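PDB 6V04: uncharacterized SRPBCC domain-containing protein, which is of uncharacterised function but, as a START/Bet v1-like protein encoded in the dynemicin biosynthetic locus, probably takes part in making that natural product. Local coordinates for residues E67-E72 / L78-F83; T95-G98 / T103-T106; E168-W173 / R200-D205; Q243-L248 / H260-T265. All coordinates share one frame; numbering follows the deposited sequence.

Interaction 1 (E67-E72 / L78-F83); sequences EVDHVE and LFRWSF
Glu67 and Arg80 exchange a pair of backbone hydrogen bonds across the antiparallel hairpin of strands 63-72 and 76-83, Arg80 N reaching Glu67 O at 2.8 Å in an almost straight bond (176°). Between the Val68-Phe79 and His70-Leu78 pairs the register shifts by one residue. Asp69 N and His70 N both donate to Leu78 O, at 2.8 Å and 3.0 Å respectively, and this doubled acceptor defines a classic beta bulge.

The ionic part is a side-on salt bridge. Arg80 NE meets Asp69 OD2 at 2.9 Å on its syn lone pair, while Arg80 NH2 meets Asp69 OD1 at 2.9 Å, somewhat out of the carboxylate plane. The two flat groups are nearly coplanar, 27° apart. A bend of the arginine chain at chi3 (-73°) brings the guanidinium back across the neighbouring strand, where Glu67 CB covers one of its faces, 3.6 Å from Arg80 NH2.

Apolar contact lies on the other face of the sheet, where Val68 CG2 approaches Phe79 CB at 4.2 Å and the phenyl ring continues edge-to-face onto Trp94.

Arg80 NH1 also has a salt bridge with Glu89. A leucine in place of Arg80 would probably leave the carboxylates of Asp69 and Glu89 without their shared cation. On the face of Glu67 and Arg80, the two-nitrogen grip thus fixes the guanidinium's rotation beside the bulge.

Interaction 2 (T95-G98 / T103-T106); sequences TLTG and TTLT
Thr95, Thr97, Thr104 and Thr106 cover one face of the two-stranded ribbon, and Leu96, Leu105 and Thr103 lie on the other; no aromatic or other planar side chain takes part. Along the facing edges, Thr95 pairs with Thr106 and Thr97 with Thr104, each through two backbone hydrogen bonds. The straightest runs from Thr104 N to Thr97 O, 2.8 Å long at 178°. Leu96 and Leu105 form the non-hydrogen-bonded pair between them, and here Leu96 CA lies 3.3 Å from Thr104 O in a CA-H...O contact.

On the threonine face, Thr97 and Thr104 lie side by side and point the same way. Thr97 OG1 sits between its own backbone N and carbonyl carbon (chi1 60°), which swings the hydroxyl across to within 3.4 Å of Thr104 CB. The same oxygen helps to hold a water that donates to Thr95 O at 2.9 Å and is also hydrogen-bonded to Thr106 OG1 at 2.7 Å, so one solvent molecule joins three threonines. A second water accepts from Thr95 OG1 and donates to Thr106 O.

On the other face Leu96 CD2 meets Leu105 CD1 at 3.7 Å, the two chains crossing obliquely.

This hairpin of strands 90-98 and 103-110 belongs to the N-terminal Bet v1-like sheet. Helix 24-32 covers its apolar face, Leu96 touching Val27 and Trp28, while Thr103 OG1 bonds Ala22 O just before that helix; strand 14-20 flanks 103-110 on the side away from 90-98.

Interaction 3 (E168-W173 / R200-D205); sequences ETVVDW and RDWQLD
Asp172 N donates to Thr169 O at 2.9 Å, a turn of backbone that presents Val170, within it, to Trp202 of strand 196-205. No hydrogen bond passes between the two segments, and the contact is wholly apolar. The two side chains approach from opposite directions. Both methyl groups of Val170 reach the six-membered end of the indole: CG2 lies 3.9 Å from Trp202 CZ2 and 4.0 Å from Trp202 CH2, meeting the ring obliquely, and CG1 lies 4.1 Å from Trp202 CH2.

Trp202 extends this far because its CG stands anti to the backbone N (chi1 177°), and the indole NE1 is hydrogen-bonded to Glu167 OE2, which ties the ring to the chain just ahead of Val170. In the C-terminal half, which has the strand order of a Bet v1-like sheet, the short, weakly bonded helix 170-173 thus packs on one of the sheet's strands. A looser contact joins Val170 CG1 to Leu204 CD2 at 4.4 Å, so the valine is met by two side chains placed two residues apart along the strand. Lacking both methyls, an alanine at this position is likely to open a gap beside the indole and leave Leu204 CD2 without this neighbour.

Leu210 of the adjoining strand 209-214 also touches both Trp202 and Leu204, and farther along the short helix Trp173 rests on Ala269 and Ala273 of helix 252-277.

Interaction 4 (Q243-L248 / H260-T265); sequences QGWHRL and HRFAAT
Trp245 and Phe262 meet with their CA atoms 10.0 Å apart, a loop backbone opposite a regular helix, and between these segments the gap is bridged by the two side chains. The setting is the helix-grip arrangement of START/Bet v1-like proteins, in which the long C-terminal helix 252-277 lies against a curved antiparallel sheet; residues 243-248 lead from the last strand toward that helix.

The corner of the indole does the touching. Trp245 CH2 sits over one face of the phenyl ring, displaced toward its rim, with Phe262 CG and Phe262 CD1 each 3.3 Å from it, which is close packing for carbon atoms. The flanking Trp245 CZ3 comes within 3.8 Å of Phe262 CD1. The two rings meet obliquely: the six-membered ring of Trp245 and the ring of Phe262 have centroids 4.7 Å apart and planes inclined at 46°.

Both residues are buried and rest on Ile151 of strand 151-157, while Phe197 adds an edge-to-face contact to Phe262. The Trp245 side chain lies about 6 Å from that of Gln149, a magnesium ligand in a structure of this protein, though the ion is not bound to this chain here. Gly244, just ahead, adopts a positive phi (117°), where a beta carbon would collide with the carbonyl oxygen of the residue before. The polar end of the indole turns to the strand it follows, Trp245 NE1 donating to His242 O.

Overall arrangement
Along the chain the four contacts come strictly in series; none nests in or crosses another. Interaction 1 closes the hairpin of strands 63-72 and 76-83, and interaction 2 the next one, 90-98 with 103-110; strands 76-83 and 90-98 are neighbours, so both serve the N-terminal sheet. After helix 116-139 the second half repeats the strand order. Interaction 3 closes a 26-residue excursion, bringing helix 170-173 to strand 196-205, and interaction 4 folds the loop after strand 236-243 onto helix 252-277. Interactions 3 and 4 have centres about 19 Å apart, whereas those of interactions 2 and 3 are about 47 Å apart, on opposite sides of the chain's centre.

Interaction 1 (E67-E72 / L78-F83)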
loop_
_atom_site.group_PDB
_atom_site.type_symbol
_atom_site.label_atom_id
_atom_site.label_comp_id
_atom_site.label_asym_id
_atom_site.label_seq_id
_atom_site.Cartn_x
_atom_site.Cartn_y
_atom_site.Cartn_z
ATOM N N GLU A 67 12.289 7.789 -4.853
ATOM C CA GLU A 67 13.563 8.344 -5.301
ATOM C C GLU A 67 13.552 8.327 -6.822
ATOM O O GLU A 67 13.381 7.264 -7.427
ATOM C CB GLU A 67 14.749 7.536 -4.765
ATOM C CG GLU A 67 14.911 7.586 -3.259
ATOM C CD GLU A 67 15.557 8.874 -2.784
ATOM O OE1 GLU A 67 15.931 9.707 -3.637
ATOM O OE2 GLU A 67 15.696 9.049 -1.555
ATOM N N VAL A 68 13.724 9.490 -7.439
ATOM C CA VAL A 68 13.549 9.643 -8.880
ATOM C C VAL A 68 14.908 9.545 -9.554
ATOM O O VAL A 68 15.845 10.279 -9.209
ATOM C CB VAL A 68 12.855 10.968 -9.229
ATOM C CG1 VAL A 68 12.789 11.151 -10.753
ATOM C CG2 VAL A 68 11.451 11.033 -8.600
ATOM N N ASP A 69 15.007 8.659 -10.536
ATOM C CA ASP A 69 16.255 8.466 -11.256
ATOM C C ASP A 69 16.322 9.279 -12.531
ATOM O O ASP A 69 17.364 9.884 -12.811
ATOM C CB ASP A 69 16.455 6.989 -11.571
ATOM C CG ASP A 69 16.742 6.175 -10.325
ATOM O OD1 ASP A 69 17.598 6.612 -9.524
ATOM O OD2 ASP A 69 16.089 5.137 -10.133
ATOM N N HIS A 70 15.257 9.320 -13.317
ATOM C CA HIS A 70 15.318 10.173 -14.483
ATOM C C HIS A 70 13.942 10.617 -14.928
ATOM O O HIS A 70 12.982 9.843 -14.921
ATOM C CB HIS A 70 16.024 9.500 -15.658
ATOM C CG HIS A 70 16.608 10.489 -16.606
ATOM N ND1 HIS A 70 17.683 11.284 -16.266
ATOM C CD2 HIS A 70 16.228 10.875 -17.844
ATOM C CE1 HIS A 70 17.958 12.094 -17.268
ATOM N NE2 HIS A 70 17.087 11.871 -18.234
ATOM N N VAL A 71 13.891 11.877 -15.343
ATOM C CA VAL A 71 12.718 12.520 -15.908
ATOM C C VAL A 71 13.122 12.979 -17.305
ATOM O O VAL A 71 13.946 13.895 -17.453
ATOM C CB VAL A 71 12.241 13.695 -15.044
ATOM C CG1 VAL A 71 11.029 14.375 -15.675
ATOM C CG2 VAL A 71 11.940 13.215 -13.634
ATOM N N GLU A 72 12.586 12.321 -18.328
ATOM C CA GLU A 72 12.849 12.730 -19.703
ATOM C C GLU A 72 11.573 13.304 -20.300
ATOM O O GLU A 72 10.640 12.542 -20.604
ATOM C CB GLU A 72 13.356 11.560 -20.546
ATOM C CG GLU A 72 13.853 11.994 -21.916
ATOM C CD GLU A 72 14.959 13.036 -21.839
ATOM O OE1 GLU A 72 15.949 12.814 -21.108
ATOM O OE2 GLU A 72 14.828 14.089 -22.499
ATOM N N LEU A 78 11.483 7.432 -14.623
ATOM C CA LEU A 78 12.072 6.250 -14.010
ATOM C C LEU A 78 12.363 6.569 -12.555
ATOM O O LEU A 78 13.097 7.521 -12.265
ATOM C CB LEU A 78 13.354 5.838 -14.728
ATOM C CG LEU A 78 13.148 5.609 -16.217
ATOM C CD1 LEU A 78 14.478 5.321 -16.887
ATOM C CD2 LEU A 78 12.195 4.466 -16.445
ATOM N N PHE A 79 11.831 5.749 -11.656
ATOM C CA PHE A 79 11.966 6.003 -10.232
ATOM C C PHE A 79 11.868 4.702 -9.452
ATOM O O PHE A 79 11.481 3.654 -9.975
ATOM C CB PHE A 79 10.917 7.024 -9.747
ATOM C CG PHE A 79 9.484 6.674 -10.086
ATOM C CD1 PHE A 79 8.929 7.050 -11.299
ATOM C CD2 PHE A 79 8.682 6.014 -9.177
ATOM C CE1 PHE A 79 7.609 6.742 -11.600
ATOM C CE2 PHE A 79 7.363 5.704 -9.482
ATOM C CZ PHE A 79 6.832 6.072 -10.690
ATOM N N ARG A 80 12.271 4.785 -8.192
ATOM C CA ARG A 80 12.198 3.690 -7.241
ATOM C C ARG A 80 11.292 4.113 -6.095
ATOM O O ARG A 80 11.260 5.290 -5.723
ATOM C CB ARG A 80 13.592 3.345 -6.727
ATOM C CG ARG A 80 14.469 2.719 -7.792
ATOM C CD ARG A 80 15.922 2.765 -7.399
ATOM N NE ARG A 80 16.472 4.116 -7.494
ATOM C CZ ARG A 80 16.885 4.856 -6.467
ATOM N NH1 ARG A 80 16.830 4.397 -5.222
ATOM N NH2 ARG A 80 17.385 6.063 -6.697
ATOM N N TRP A 81 10.538 3.172 -5.533
ATOM C CA TRP A 81 9.717 3.573 -4.403
ATOM C C TRP A 81 9.536 2.434 -3.411
ATOM O O TRP A 81 9.824 1.267 -3.689
ATOM C CB TRP A 81 8.385 4.150 -4.889
ATOM C CG TRP A 81 7.330 3.242 -5.473
ATOM C CD1 TRP A 81 7.292 1.886 -5.504
ATOM C CD2 TRP A 81 6.119 3.689 -6.091
ATOM N NE1 TRP A 81 6.142 1.454 -6.125
ATOM C CE2 TRP A 81 5.399 2.549 -6.482
ATOM C CE3 TRP A 81 5.575 4.954 -6.340
ATOM C CZ2 TRP A 81 4.155 2.629 -7.116
ATOM C CZ3 TRP A 81 4.343 5.034 -6.972
ATOM C CH2 TRP A 81 3.644 3.885 -7.343
ATOM N N SER A 82 9.049 2.817 -2.223
ATOM C CA SER A 82 8.892 1.929 -1.080
ATOM C C SER A 82 7.522 2.182 -0.470
ATOM O O SER A 82 7.259 3.291 0.016
ATOM C CB SER A 82 9.990 2.182 -0.044
ATOM O OG SER A 82 9.739 1.488 1.165
ATOM N N PHE A 83 6.662 1.161 -0.482
ATOM C CA PHE A 83 5.298 1.333 0.019
ATOM C C PHE A 83 5.302 1.516 1.530
ATOM O O PHE A 83 5.894 0.730 2.273
ATOM C CB PHE A 83 4.428 0.143 -0.366
ATOM C CG PHE A 83 2.969 0.324 -0.061
ATOM C CD1 PHE A 83 2.297 1.458 -0.464
ATOM C CD2 PHE A 83 2.272 -0.674 0.586
ATOM C CE1 PHE A 83 0.949 1.608 -0.178
ATOM C CE2 PHE A 83 0.929 -0.514 0.869
ATOM C CZ PHE A 83 0.277 0.595 0.463
#

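Interaction 2 (T95-G98 / T103-T106)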
loop_
_atom_site.group_PDB
_atom_site.type_symbol
_atom_site.label_atom_id
_atom_site.label_comp_id
_atom_site.label_asym_id
_atom_site.label_seq_id
_atom_site.Cartn_x
_atom_site.Cartn_y
_atom_site.Cartn_z
ATOM N N THR A 95 6.387 5.096 -19.253
ATOM C CA THR A 95 6.952 5.401 -20.563
ATOM C C THR A 95 5.832 5.722 -21.538
ATOM O O THR A 95 4.859 4.968 -21.640
ATOM C CB THR A 95 7.794 4.231 -21.074
ATOM O OG1 THR A 95 8.748 3.870 -20.066
ATOM C CG2 THR A 95 8.513 4.591 -22.382
ATOM N N LEU A 96 5.969 6.844 -22.242
ATOM C CA LEU A 96 4.981 7.292 -23.213
ATOM C C LEU A 96 5.468 7.012 -24.622
ATOM O O LEU A 96 6.607 7.342 -24.968
ATOM C CB LEU A 96 4.714 8.786 -23.092
ATOM C CG LEU A 96 4.083 9.239 -21.783
ATOM C CD1 LEU A 96 3.729 10.703 -21.888
ATOM C CD2 LEU A 96 2.864 8.392 -21.438
ATOM N N THR A 97 4.587 6.452 -25.440
ATOM C CA THR A 97 4.837 6.300 -26.864
ATOM C C THR A 97 3.672 6.909 -27.626
ATOM O O THR A 97 2.510 6.578 -27.364
ATOM C CB THR A 97 5.036 4.830 -27.239
ATOM O OG1 THR A 97 3.867 4.075 -26.919
ATOM C CG2 THR A 97 6.208 4.252 -26.468
ATOM N N GLY A 98 3.988 7.830 -28.530
ATOM C CA GLY A 98 2.962 8.459 -29.334
ATOM C C GLY A 98 2.579 7.611 -30.531
ATOM O O GLY A 98 3.378 6.845 -31.066
ATOM N N THR A 103 -2.020 7.923 -27.607
ATOM C CA THR A 103 -0.809 7.833 -26.809
ATOM C C THR A 103 -0.891 6.588 -25.941
ATOM O O THR A 103 -1.940 6.295 -25.364
ATOM C CB THR A 103 -0.638 9.068 -25.916
ATOM O OG1 THR A 103 -0.405 10.221 -26.734
ATOM C CG2 THR A 103 0.542 8.877 -24.956
ATOM N N THR A 104 0.211 5.846 -25.853
ATOM C CA THR A 104 0.270 4.693 -24.970
ATOM C C THR A 104 1.170 5.008 -23.789
ATOM O O THR A 104 2.296 5.484 -23.971
ATOM C CB THR A 104 0.782 3.455 -25.702
ATOM O OG1 THR A 104 -0.101 3.135 -26.785
ATOM C CG2 THR A 104 0.864 2.275 -24.747
ATOM N N LEU A 105 0.677 4.731 -22.587
ATOM C CA LEU A 105 1.488 4.752 -21.379
ATOM C C LEU A 105 1.769 3.310 -20.982
ATOM O O LEU A 105 0.837 2.518 -20.810
ATOM C CB LEU A 105 0.779 5.491 -20.244
ATOM C CG LEU A 105 1.345 5.287 -18.836
ATOM C CD1 LEU A 105 2.679 5.955 -18.708
ATOM C CD2 LEU A 105 0.376 5.831 -17.786
ATOM N N THR A 106 3.045 2.974 -20.835
ATOM C CA THR A 106 3.472 1.659 -20.384
ATOM C C THR A 106 4.068 1.789 -18.991
ATOM O O THR A 106 4.993 2.582 -18.785
ATOM C CB THR A 106 4.506 1.062 -21.347
ATOM O OG1 THR A 106 3.953 0.990 -22.664
ATOM C CG2 THR A 106 4.934 -0.335 -20.906
HETATM O O HOH W 1 7.715 1.931 -18.624
HETATM O O HOH W 2 4.529 3.229 -23.974
#

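Interaction 3 (E168-W173 / R200-D205)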
loop_
_atom_site.group_PDB
_atom_site.type_symbol
_atom_site.label_atom_id
_atom_site.label_comp_id
_atom_site.label_asym_id
_atom_site.label_seq_id
_atom_site.Cartn_x
_atom_site.Cartn_y
_atom_site.Cartn_z
ATOM N N GLU A 168 5.741 -16.154 21.605
ATOM C CA GLU A 168 6.650 -15.400 22.451
ATOM C C GLU A 168 7.261 -14.180 21.763
ATOM O O GLU A 168 8.024 -13.456 22.412
ATOM C CB GLU A 168 7.762 -16.320 22.973
ATOM C CG GLU A 168 8.812 -16.759 21.956
ATOM C CD GLU A 168 8.479 -18.065 21.256
ATOM O OE1 GLU A 168 7.306 -18.502 21.289
ATOM O OE2 GLU A 168 9.412 -18.666 20.677
ATOM N N THR A 169 6.955 -13.920 20.482
ATOM C CA THR A 169 7.434 -12.707 19.818
ATOM C C THR A 169 6.343 -11.758 19.335
ATOM O O THR A 169 6.663 -10.611 19.005
ATOM C CB THR A 169 8.323 -13.042 18.604
ATOM O OG1 THR A 169 7.578 -13.804 17.645
ATOM C CG2 THR A 169 9.557 -13.826 19.031
ATOM N N VAL A 170 5.076 -12.183 19.256
ATOM C CA VAL A 170 4.071 -11.299 18.666
ATOM C C VAL A 170 3.927 -10.006 19.460
ATOM O O VAL A 170 3.691 -8.944 18.872
ATOM C CB VAL A 170 2.717 -12.022 18.518
ATOM C CG1 VAL A 170 2.768 -13.006 17.352
ATOM C CG2 VAL A 170 2.303 -12.703 19.818
ATOM N N VAL A 171 4.084 -10.053 20.788
ATOM C CA VAL A 171 3.932 -8.822 21.566
ATOM C C VAL A 171 5.112 -7.881 21.340
ATOM O O VAL A 171 5.020 -6.686 21.647
ATOM C CB VAL A 171 3.756 -9.137 23.060
ATOM C CG1 VAL A 171 3.628 -7.847 23.858
ATOM C CG2 VAL A 171 2.525 -10.019 23.280
ATOM N N ASP A 172 6.216 -8.392 20.789
ATOM C CA ASP A 172 7.364 -7.548 20.472
ATOM C C ASP A 172 7.033 -6.486 19.430
ATOM O O ASP A 172 7.663 -5.422 19.414
ATOM C CB ASP A 172 8.530 -8.394 19.942
ATOM C CG ASP A 172 9.139 -9.330 20.994
ATOM O OD1 ASP A 172 8.908 -9.146 22.208
ATOM O OD2 ASP A 172 9.889 -10.256 20.595
ATOM N N TRP A 173 6.087 -6.754 18.528
ATOM C CA TRP A 173 5.851 -5.844 17.411
ATOM C C TRP A 173 4.382 -5.515 17.146
ATOM O O TRP A 173 4.110 -4.506 16.473
ATOM C CB TRP A 173 6.490 -6.407 16.127
ATOM C CG TRP A 173 5.830 -7.631 15.572
ATOM C CD1 TRP A 173 5.961 -8.922 16.022
ATOM C CD2 TRP A 173 4.930 -7.683 14.468
ATOM N NE1 TRP A 173 5.190 -9.765 15.265
ATOM C CE2 TRP A 173 4.542 -9.030 14.306
ATOM C CE3 TRP A 173 4.405 -6.715 13.593
ATOM C CZ2 TRP A 173 3.663 -9.434 13.306
ATOM C CZ3 TRP A 173 3.541 -7.120 12.606
ATOM C CH2 TRP A 173 3.177 -8.471 12.468
ATOM N N ARG A 200 -10.581 -10.941 18.618
ATOM C CA ARG A 200 -11.255 -12.231 18.700
ATOM C C ARG A 200 -10.610 -13.222 17.736
ATOM O O ARG A 200 -9.962 -12.844 16.758
ATOM C CB ARG A 200 -12.747 -12.143 18.348
ATOM C CG ARG A 200 -13.560 -11.160 19.173
ATOM C CD ARG A 200 -13.748 -11.605 20.619
ATOM N NE ARG A 200 -15.082 -11.266 21.114
ATOM C CZ ARG A 200 -15.393 -11.071 22.394
ATOM N NH1 ARG A 200 -14.464 -11.167 23.337
ATOM N NH2 ARG A 200 -16.639 -10.768 22.731
ATOM N N ASP A 201 -10.858 -14.505 17.998
ATOM C CA ASP A 201 -10.509 -15.582 17.064
ATOM C C ASP A 201 -9.019 -15.599 16.726
ATOM O O ASP A 201 -8.622 -15.847 15.584
ATOM C CB ASP A 201 -11.351 -15.483 15.793
ATOM C CG ASP A 201 -12.841 -15.638 16.072
ATOM O OD1 ASP A 201 -13.195 -16.411 16.984
ATOM O OD2 ASP A 201 -13.652 -14.983 15.386
ATOM N N TRP A 202 -8.177 -15.381 17.729
ATOM C CA TRP A 202 -6.731 -15.473 17.529
ATOM C C TRP A 202 -6.338 -16.891 17.128
ATOM O O TRP A 202 -6.648 -17.847 17.845
ATOM C CB TRP A 202 -6.023 -15.076 18.823
ATOM C CG TRP A 202 -4.519 -15.183 18.829
ATOM C CD1 TRP A 202 -3.776 -16.273 19.181
ATOM C CD2 TRP A 202 -3.585 -14.148 18.503
ATOM N NE1 TRP A 202 -2.431 -15.983 19.077
ATOM C CE2 TRP A 202 -2.290 -14.686 18.664
ATOM C CE3 TRP A 202 -3.715 -12.825 18.080
ATOM C CZ2 TRP A 202 -1.146 -13.937 18.442
ATOM C CZ3 TRP A 202 -2.578 -12.086 17.851
ATOM C CH2 TRP A 202 -1.310 -12.640 18.028
ATOM N N GLN A 203 -5.661 -17.026 15.983
ATOM C CA GLN A 203 -5.175 -18.320 15.502
ATOM C C GLN A 203 -3.765 -18.127 14.960
ATOM O O GLN A 203 -3.581 -17.519 13.904
ATOM C CB GLN A 203 -6.089 -18.902 14.421
ATOM C CG GLN A 203 -7.512 -19.203 14.881
ATOM C CD GLN A 203 -7.587 -20.269 15.959
ATOM O OE1 GLN A 203 -6.705 -21.119 16.076
ATOM N NE2 GLN A 203 -8.652 -20.225 16.756
ATOM N N LEU A 204 -2.775 -18.663 15.662
ATOM C CA LEU A 204 -1.383 -18.526 15.252
ATOM C C LEU A 204 -0.856 -19.886 14.817
ATOM O O LEU A 204 -0.880 -20.842 15.598
ATOM C CB LEU A 204 -0.536 -17.953 16.386
ATOM C CG LEU A 204 0.971 -17.870 16.127
ATOM C CD1 LEU A 204 1.267 -17.022 14.902
ATOM C CD2 LEU A 204 1.686 -17.305 17.344
ATOM N N ASP A 205 -0.404 -19.965 13.562
ATOM C CA ASP A 205 0.328 -21.115 13.030
ATOM C C ASP A 205 1.798 -20.707 13.063
ATOM O O ASP A 205 2.240 -19.893 12.249
ATOM C CB ASP A 205 -0.158 -21.443 11.621
ATOM C CG ASP A 205 0.423 -22.735 11.073
ATOM O OD1 ASP A 205 1.090 -23.490 11.818
ATOM O OD2 ASP A 205 0.196 -22.999 9.874
#

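Interaction 4 (Q243-L248 / H260-T265)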
loop_
_atom_site.group_PDB
_atom_site.type_symbol
_atom_site.label_atom_id
_atom_site.label_comp_id
_atom_site.label_asym_id
_atom_site.label_seq_id
_atom_site.Cartn_x
_atom_site.Cartn_y
_atom_site.Cartn_z
ATOM N N GLN A 243 -8.955 -6.355 6.429
ATOM C CA GLN A 243 -10.104 -6.132 5.561
ATOM C C GLN A 243 -11.376 -5.900 6.370
ATOM O O GLN A 243 -11.467 -6.268 7.545
ATOM C CB GLN A 243 -10.332 -7.324 4.630
ATOM C CG GLN A 243 -9.195 -7.557 3.643
ATOM C CD GLN A 243 -9.430 -8.759 2.751
ATOM O OE1 GLN A 243 -10.104 -9.708 3.135
ATOM N NE2 GLN A 243 -8.864 -8.724 1.552
ATOM N N GLY A 244 -12.382 -5.346 5.699
ATOM C CA GLY A 244 -13.722 -5.222 6.261
ATOM C C GLY A 244 -14.224 -3.807 6.437
ATOM O O GLY A 244 -15.419 -3.628 6.731
ATOM N N TRP A 245 -13.371 -2.801 6.227
ATOM C CA TRP A 245 -13.690 -1.414 6.572
ATOM C C TRP A 245 -14.912 -0.913 5.823
ATOM O O TRP A 245 -15.707 -0.124 6.367
ATOM C CB TRP A 245 -12.479 -0.525 6.264
ATOM C CG TRP A 245 -11.274 -1.096 6.911
ATOM C CD1 TRP A 245 -10.266 -1.792 6.302
ATOM C CD2 TRP A 245 -10.992 -1.111 8.304
ATOM N NE1 TRP A 245 -9.364 -2.226 7.248
ATOM C CE2 TRP A 245 -9.786 -1.808 8.485
ATOM C CE3 TRP A 245 -11.641 -0.579 9.432
ATOM C CZ2 TRP A 245 -9.224 -2.014 9.743
ATOM C CZ3 TRP A 245 -11.077 -0.778 10.673
ATOM C CH2 TRP A 245 -9.882 -1.469 10.826
ATOM N N HIS A 246 -15.078 -1.344 4.587
ATOM C CA HIS A 246 -16.190 -0.907 3.748
ATOM C C HIS A 246 -17.510 -1.611 4.056
ATOM O O HIS A 246 -18.535 -1.243 3.469
ATOM C CB HIS A 246 -15.834 -1.148 2.283
ATOM C CG HIS A 246 -15.673 -2.596 1.943
ATOM N ND1 HIS A 246 -14.752 -3.408 2.570
ATOM C CD2 HIS A 246 -16.333 -3.381 1.065
ATOM C CE1 HIS A 246 -14.853 -4.633 2.087
ATOM N NE2 HIS A 246 -15.805 -4.643 1.173
ATOM N N ARG A 247 -17.523 -2.628 4.914
ATOM C CA ARG A 247 -18.752 -3.353 5.222
ATOM C C ARG A 247 -19.139 -3.218 6.691
ATOM O O ARG A 247 -19.836 -4.080 7.227
ATOM C CB ARG A 247 -18.627 -4.828 4.833
ATOM C CG ARG A 247 -17.382 -5.527 5.337
ATOM C CD ARG A 247 -17.464 -7.021 5.045
ATOM N NE ARG A 247 -16.175 -7.689 5.173
ATOM C CZ ARG A 247 -15.637 -8.097 6.319
ATOM N NH1 ARG A 247 -14.452 -8.697 6.314
ATOM N NH2 ARG A 247 -16.270 -7.901 7.465
ATOM N N LEU A 248 -18.689 -2.153 7.349
ATOM C CA LEU A 248 -18.987 -1.931 8.757
ATOM C C LEU A 248 -20.367 -1.351 9.008
ATOM O O LEU A 248 -20.811 -1.372 10.155
ATOM C CB LEU A 248 -17.931 -1.003 9.358
ATOM C CG LEU A 248 -16.502 -1.558 9.397
ATOM C CD1 LEU A 248 -15.561 -0.508 9.951
ATOM C CD2 LEU A 248 -16.428 -2.822 10.216
ATOM N N HIS A 260 -7.877 4.711 7.876
ATOM C CA HIS A 260 -6.675 5.536 7.926
ATOM C C HIS A 260 -5.894 5.305 9.221
ATOM O O HIS A 260 -4.670 5.113 9.200
ATOM C CB HIS A 260 -7.095 6.997 7.758
ATOM C CG HIS A 260 -5.981 7.935 7.428
ATOM N ND1 HIS A 260 -6.158 9.021 6.600
ATOM C CD2 HIS A 260 -4.683 7.962 7.815
ATOM C CE1 HIS A 260 -5.021 9.687 6.502
ATOM N NE2 HIS A 260 -4.113 9.069 7.234
ATOM N N ARG A 261 -6.583 5.305 10.360
ATOM C CA ARG A 261 -5.895 5.132 11.635
ATOM C C ARG A 261 -5.271 3.750 11.750
ATOM O O ARG A 261 -4.147 3.607 12.252
ATOM C CB ARG A 261 -6.863 5.360 12.787
ATOM C CG ARG A 261 -7.403 6.783 12.877
ATOM C CD ARG A 261 -8.444 6.898 13.980
ATOM N NE ARG A 261 -7.845 6.649 15.291
ATOM C CZ ARG A 261 -8.396 5.943 16.273
ATOM N NH1 ARG A 261 -9.600 5.394 16.141
ATOM N NH2 ARG A 261 -7.745 5.806 17.415
ATOM N N PHE A 262 -5.996 2.714 11.330
ATOM C CA PHE A 262 -5.420 1.376 11.362
ATOM C C PHE A 262 -4.274 1.242 10.371
ATOM O O PHE A 262 -3.302 0.534 10.657
ATOM C CB PHE A 262 -6.503 0.333 11.099
ATOM C CG PHE A 262 -7.267 -0.077 12.332
ATOM C CD1 PHE A 262 -8.312 0.694 12.811
ATOM C CD2 PHE A 262 -6.955 -1.243 13.006
ATOM C CE1 PHE A 262 -9.027 0.305 13.933
ATOM C CE2 PHE A 262 -7.671 -1.640 14.124
ATOM C CZ PHE A 262 -8.706 -0.863 14.595
ATOM N N ALA A 263 -4.333 1.923 9.220
ATOM C CA ALA A 263 -3.202 1.852 8.290
ATOM C C ALA A 263 -1.935 2.417 8.920
ATOM O O ALA A 263 -0.837 1.863 8.748
ATOM C CB ALA A 263 -3.535 2.595 6.995
ATOM N N ALA A 264 -2.057 3.530 9.639
ATOM C CA ALA A 264 -0.897 4.099 10.309
ATOM C C ALA A 264 -0.392 3.159 11.392
ATOM O O ALA A 264 0.820 3.061 11.630
ATOM C CB ALA A 264 -1.267 5.454 10.900
ATOM N N THR A 265 -1.312 2.468 12.066
ATOM C CA THR A 265 -0.918 1.515 13.100
ATOM C C THR A 265 -0.138 0.360 12.493
ATOM O O THR A 265 0.901 -0.050 13.028
ATOM C CB THR A 265 -2.154 1.011 13.835
ATOM O OG1 THR A 265 -2.741 2.108 14.540
ATOM C CG2 THR A 265 -1.816 -0.061 14.847
#